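Local coordinates for biotin protein ligase-like protein of unknown function (Silicibacter sp., PDB 3BFM), which is of unknown function but resembles biotin protein ligases and binds calcium ions, at residues 205-210 against 216-221; 172-175 against 181-184. One frame throughout, in Å; residues are numbered along the deposited sequence.

Interaction 1. Residues 205-210 against 216-221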
loop_
_atom_site.group_PDB
_atom_site.type_symbol
_atom_site.label_atom_id
_atom_site.label_comp_id
_atom_site.label_asym_id
_atom_site.label_seq_id
_atom_site.Cartn_x
_atom_site.Cartn_y
_atom_site.Cartn_z
ATOM N N THR A 205 0.699 36.134 -16.837
ATOM C CA THR A 205 0.652 34.930 -17.677
ATOM C C THR A 205 1.157 33.713 -16.897
ATOM O O THR A 205 2.207 33.745 -16.250
ATOM C CB THR A 205 1.524 35.118 -18.930
ATOM O OG1 THR A 205 0.981 36.198 -19.695
ATOM C CG2 THR A 205 1.559 33.856 -19.790
ATOM N N PHE A 206 0.402 32.627 -16.959
ATOM C CA PHE A 206 0.808 31.415 -16.295
ATOM C C PHE A 206 1.871 30.787 -17.149
ATOM O O PHE A 206 1.598 30.090 -18.129
ATOM C CB PHE A 206 -0.413 30.512 -16.064
ATOM C CG PHE A 206 -0.109 29.169 -15.491
ATOM C CD1 PHE A 206 1.048 28.902 -14.757
ATOM C CD2 PHE A 206 -1.053 28.155 -15.641
ATOM C CE1 PHE A 206 1.280 27.657 -14.253
ATOM C CE2 PHE A 206 -0.810 26.879 -15.146
ATOM C CZ PHE A 206 0.332 26.636 -14.448
ATOM N N LEU A 207 3.114 31.034 -16.748
ATOM C CA LEU A 207 4.274 30.668 -17.517
ATOM C C LEU A 207 4.582 29.187 -17.432
ATOM O O LEU A 207 4.847 28.537 -18.436
ATOM C CB LEU A 207 5.461 31.437 -16.965
ATOM C CG LEU A 207 6.651 31.647 -17.866
ATOM C CD1 LEU A 207 6.211 32.516 -19.047
ATOM C CD2 LEU A 207 7.735 32.307 -17.000
ATOM N N GLY A 208 4.615 28.664 -16.210
ATOM C CA GLY A 208 4.760 27.231 -15.984
ATOM C C GLY A 208 4.907 27.013 -14.498
ATOM O O GLY A 208 4.449 27.857 -13.700
ATOM N N VAL A 209 5.585 25.932 -14.120
ATOM C CA VAL A 209 5.804 25.652 -12.714
ATOM C C VAL A 209 7.269 25.341 -12.417
ATOM O O VAL A 209 7.991 24.904 -13.300
ATOM C CB VAL A 209 4.924 24.477 -12.223
ATOM C CG1 VAL A 209 3.428 24.806 -12.447
ATOM C CG2 VAL A 209 5.292 23.194 -12.938
ATOM N N ASP A 210 7.676 25.586 -11.176
ATOM C CA ASP A 210 9.003 25.188 -10.716
ATOM C C ASP A 210 8.993 23.736 -10.291
ATOM O O ASP A 210 7.945 23.060 -10.403
ATOM C CB ASP A 210 9.541 26.165 -9.648
ATOM C CG ASP A 210 9.016 25.895 -8.249
ATOM O OD1 ASP A 210 8.142 25.019 -8.059
ATOM O OD2 ASP A 210 9.525 26.564 -7.317
ATOM N N LEU A 216 4.693 29.854 -11.693
ATOM C CA LEU A 216 5.427 30.988 -12.214
ATOM C C LEU A 216 4.430 31.871 -12.957
ATOM O O LEU A 216 3.921 31.505 -14.007
ATOM C CB LEU A 216 6.560 30.501 -13.125
ATOM C CG LEU A 216 7.604 29.622 -12.408
ATOM C CD1 LEU A 216 8.302 28.705 -13.368
ATOM C CD2 LEU A 216 8.576 30.514 -11.672
ATOM N N LEU A 217 4.186 33.054 -12.412
ATOM C CA LEU A 217 3.197 33.999 -12.935
ATOM C C LEU A 217 3.936 35.275 -13.345
ATOM O O LEU A 217 4.460 36.008 -12.495
ATOM C CB LEU A 217 2.139 34.288 -11.883
ATOM C CG LEU A 217 0.878 35.052 -12.285
ATOM C CD1 LEU A 217 0.123 34.284 -13.350
ATOM C CD2 LEU A 217 -0.013 35.316 -11.060
ATOM N N ARG A 218 3.999 35.492 -14.643
ATOM C CA ARG A 218 4.756 36.622 -15.203
ATOM C C ARG A 218 3.858 37.802 -15.522
ATOM O O ARG A 218 2.957 37.723 -16.385
ATOM C CB ARG A 218 5.530 36.153 -16.420
ATOM C CG ARG A 218 6.552 37.177 -16.904
ATOM C CD ARG A 218 7.591 36.461 -17.734
ATOM N NE ARG A 218 8.507 35.717 -16.864
ATOM C CZ ARG A 218 9.440 34.878 -17.283
ATOM N NH1 ARG A 218 9.606 34.618 -18.585
ATOM N NH2 ARG A 218 10.188 34.275 -16.386
ATOM N N ASP A 219 4.060 38.901 -14.805
ATOM C CA ASP A 219 3.343 40.132 -15.169
ATOM C C ASP A 219 4.315 41.027 -15.977
ATOM O O ASP A 219 5.323 40.531 -16.519
ATOM C CB ASP A 219 2.620 40.793 -13.962
ATOM C CG ASP A 219 3.531 41.548 -13.056
ATOM O OD1 ASP A 219 4.649 41.943 -13.494
ATOM O OD2 ASP A 219 3.104 41.778 -11.895
ATOM N N GLU A 220 4.002 42.312 -16.107
ATOM C CA GLU A 220 4.702 43.145 -17.077
ATOM C C GLU A 220 6.162 43.340 -16.680
ATOM O O GLU A 220 6.999 43.453 -17.548
ATOM C CB GLU A 220 3.997 44.497 -17.269
ATOM C CG GLU A 220 2.722 44.413 -18.123
ATOM C CD GLU A 220 2.122 45.773 -18.429
ATOM O OE1 GLU A 220 1.645 46.405 -17.456
ATOM O OE2 GLU A 220 2.146 46.189 -19.634
ATOM N N THR A 221 6.444 43.307 -15.384
ATOM C CA THR A 221 7.782 43.669 -14.868
ATOM C C THR A 221 8.480 42.632 -14.021
ATOM O O THR A 221 9.667 42.791 -13.701
ATOM C CB THR A 221 7.722 44.983 -14.053
ATOM O OG1 THR A 221 6.923 44.763 -12.882
ATOM C CG2 THR A 221 7.127 46.114 -14.878
#
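Leu216 holds CG beside its backbone N (chi1 -62°), which sends CD1 over the backbone of Val209, 3.6 Å from Val209 C. Leu217, its CG turned anti to N (chi1 -169°), instead swings CD1 back across the hairpin to 3.6 Å from Thr205 O. These leucines lie on opposite faces of two antiparallel strands: Leu217 accompanies Phe206, with Arg197 of strand 196-199 touching both, while Thr205 and Arg218 share the other face.

The backbone evidence is a ladder with one slip. Thr205 and Arg218 form a hydrogen-bonded pair, Thr205 N to Arg218 O at 2.8 Å and Arg218 N to Thr205 O at 3.0 Å, both nearly straight. Phe206 and Leu217 follow as a non-hydrogen-bonded pair, and Leu217 CA adds a CH...O contact to Thr205 O. Then two residues face one: Leu207 N reaches Leu216 O at 2.9 Å, whereas Leu216 N returns to Gly208 O at 2.8 Å. With a helix-like psi of -49° at Leu207, the slip resembles a classic beta bulge, but it lacks the second bond to Leu216 O, since Gly208 N makes none. Leu216 O also meets the edge of the Phe206 ring, lying near its plane, 3.9 Å from CD1.

Beyond the ladder, Arg218 NE bonds to Thr223 OG1 on the strand that follows, and Asp210 OD1 takes Gly214 N in the connecting turn. In this region, probably related to SH3-like domains, these two strands are thus joined by four backbone bonds; Gly208 N, at the slip, is buried without a polar partner, probably at some cost.

Interaction 2. Residues 172-175 against 181-184; sequences NRWD and TIHG
Trp174 and Ile182 meet where two consecutive helices, 156-175 and 179-189, joined by a short loop, pack together within the biotin/lipoate ligase family region. Their CA atoms stand 7.3 Å apart; the segments share no hydrogen bond, and side chains do most of the bridging.

The apolar part rests on one methyl. Ile182 keeps CG1 beside its backbone N (chi1 -71°) and, with chi2 extended (163°), CD1 points across the gap and ends 3.5 Å from Trp174 CB and 3.6 Å from Trp174 CA. It therefore abuts the root of the tryptophan and lies at the edge of the indole, near the ring plane, rather than over a face. The indole packs further on Met67 and on the loop residues Pro57, Val59 and Ala66, while Ile182 also touches Val70 of helix 67-82; the pair thereby ties both helices to a third.

The polar side chain contributes differently. Arg173 starts toward the second helix and bends at chi3 (76°); its NE forms a salt bridge with Glu178, in the connection, which helps fix the guanidinium. Against Thr181 that group makes a loose van der Waals contact, crossing obliquely, with Arg173 NH2 4.0 Å from Thr181 CG2.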
loop_
_atom_site.group_PDB
_atom_site.type_symbol
_atom_site.label_atom_id
_atom_site.label_comp_id
_atom_site.label_asym_id
_atom_site.label_seq_id
_atom_site.Cartn_x
_atom_site.Cartn_y
_atom_site.Cartn_z
ATOM N N ASN A 172 3.781 5.642 -6.509
ATOM C CA ASN A 172 4.956 4.733 -6.458
ATOM C C ASN A 172 6.096 5.240 -7.362
ATOM O O ASN A 172 7.254 5.228 -6.974
ATOM C CB ASN A 172 4.589 3.274 -6.781
ATOM C CG ASN A 172 3.806 2.602 -5.654
ATOM O OD1 ASN A 172 4.018 2.909 -4.494
ATOM N ND2 ASN A 172 2.923 1.668 -5.997
ATOM N N ARG A 173 5.773 5.775 -8.526
ATOM C CA ARG A 173 6.804 6.302 -9.410
ATOM C C ARG A 173 7.453 7.554 -8.847
ATOM O O ARG A 173 8.658 7.766 -8.990
ATOM C CB ARG A 173 6.244 6.551 -10.792
ATOM C CG ARG A 173 5.857 5.230 -11.437
ATOM C CD ARG A 173 5.381 5.416 -12.783
ATOM N NE ARG A 173 6.494 5.667 -13.689
ATOM C CZ ARG A 173 6.342 6.080 -14.940
ATOM N NH1 ARG A 173 5.118 6.272 -15.430
ATOM N NH2 ARG A 173 7.419 6.282 -15.693
ATOM N N TRP A 174 6.652 8.401 -8.207
ATOM C CA TRP A 174 7.174 9.561 -7.540
ATOM C C TRP A 174 8.187 9.130 -6.464
ATOM O O TRP A 174 9.282 9.690 -6.342
ATOM C CB TRP A 174 6.023 10.343 -6.911
ATOM C CG TRP A 174 6.453 11.475 -6.055
ATOM C CD1 TRP A 174 6.742 12.751 -6.454
ATOM C CD2 TRP A 174 6.624 11.453 -4.634
ATOM N NE1 TRP A 174 7.075 13.515 -5.385
ATOM C CE2 TRP A 174 7.003 12.750 -4.246
ATOM C CE3 TRP A 174 6.466 10.465 -3.652
ATOM C CZ2 TRP A 174 7.261 13.086 -2.921
ATOM C CZ3 TRP A 174 6.720 10.797 -2.329
ATOM C CH2 TRP A 174 7.119 12.106 -1.978
ATOM N N ASP A 175 7.822 8.122 -5.687
ATOM C CA ASP A 175 8.683 7.599 -4.631
ATOM C C ASP A 175 9.986 7.031 -5.177
ATOM O O ASP A 175 11.022 7.091 -4.512
ATOM C CB ASP A 175 7.947 6.510 -3.839
ATOM C CG ASP A 175 8.783 5.964 -2.682
ATOM O OD1 ASP A 175 9.037 6.750 -1.748
ATOM O OD2 ASP A 175 9.174 4.772 -2.719
ATOM N N THR A 181 9.232 12.925 -14.983
ATOM C CA THR A 181 8.196 12.342 -15.833
ATOM C C THR A 181 6.799 12.807 -15.392
ATOM O O THR A 181 5.929 13.107 -16.209
ATOM C CB THR A 181 8.239 10.807 -15.772
ATOM O OG1 THR A 181 9.541 10.353 -16.169
ATOM C CG2 THR A 181 7.189 10.195 -16.654
ATOM N N ILE A 182 6.599 12.873 -14.080
ATOM C CA ILE A 182 5.355 13.383 -13.525
ATOM C C ILE A 182 5.124 14.797 -13.976
ATOM O O ILE A 182 4.017 15.134 -14.410
ATOM C CB ILE A 182 5.372 13.275 -11.987
ATOM C CG1 ILE A 182 5.256 11.786 -11.622
ATOM C CG2 ILE A 182 4.230 14.111 -11.353
ATOM C CD1 ILE A 182 5.649 11.461 -10.213
ATOM N N HIS A 183 6.163 15.625 -13.908
ATOM C CA HIS A 183 6.050 16.996 -14.385
ATOM C C HIS A 183 5.563 17.054 -15.827
ATOM O O HIS A 183 4.696 17.858 -16.174
ATOM C CB HIS A 183 7.374 17.756 -14.250
ATOM C CG HIS A 183 7.488 18.548 -12.991
ATOM N ND1 HIS A 183 6.894 19.777 -12.831
ATOM C CD2 HIS A 183 8.113 18.277 -11.823
ATOM C CE1 HIS A 183 7.148 20.229 -11.616
ATOM N NE2 HIS A 183 7.899 19.341 -10.990
ATOM N N GLY A 184 6.144 16.209 -16.675
ATOM C CA GLY A 184 5.756 16.163 -18.081
ATOM C C GLY A 184 4.328 15.748 -18.289
ATOM O O GLY A 184 3.616 16.370 -19.074
#

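How the interactions relate
Interaction 2 closes before interaction 1 opens along the chain, so the two follow in series, with centres about 23 Å apart. They share no helix or strand: 172-175 and 181-184 belong to helices 156-175 and 179-189 of the ligase-family region, whereas 205-210 and 216-221 form a hairpin in the later DUF4444 region. Even so they touch. His183, on helix 179-189, places CE1 3.2 Å from Asp210 O and 3.7 Å from Val209 CG2, and its NE2 bonds to Glu211 O while its ring stacks on Phe213. Trp186 of the same helix also packs on Val209. Helix 179-189 thus packs directly against the turn and strand end of the hairpin, joining the ligase-like part to the later small sheet.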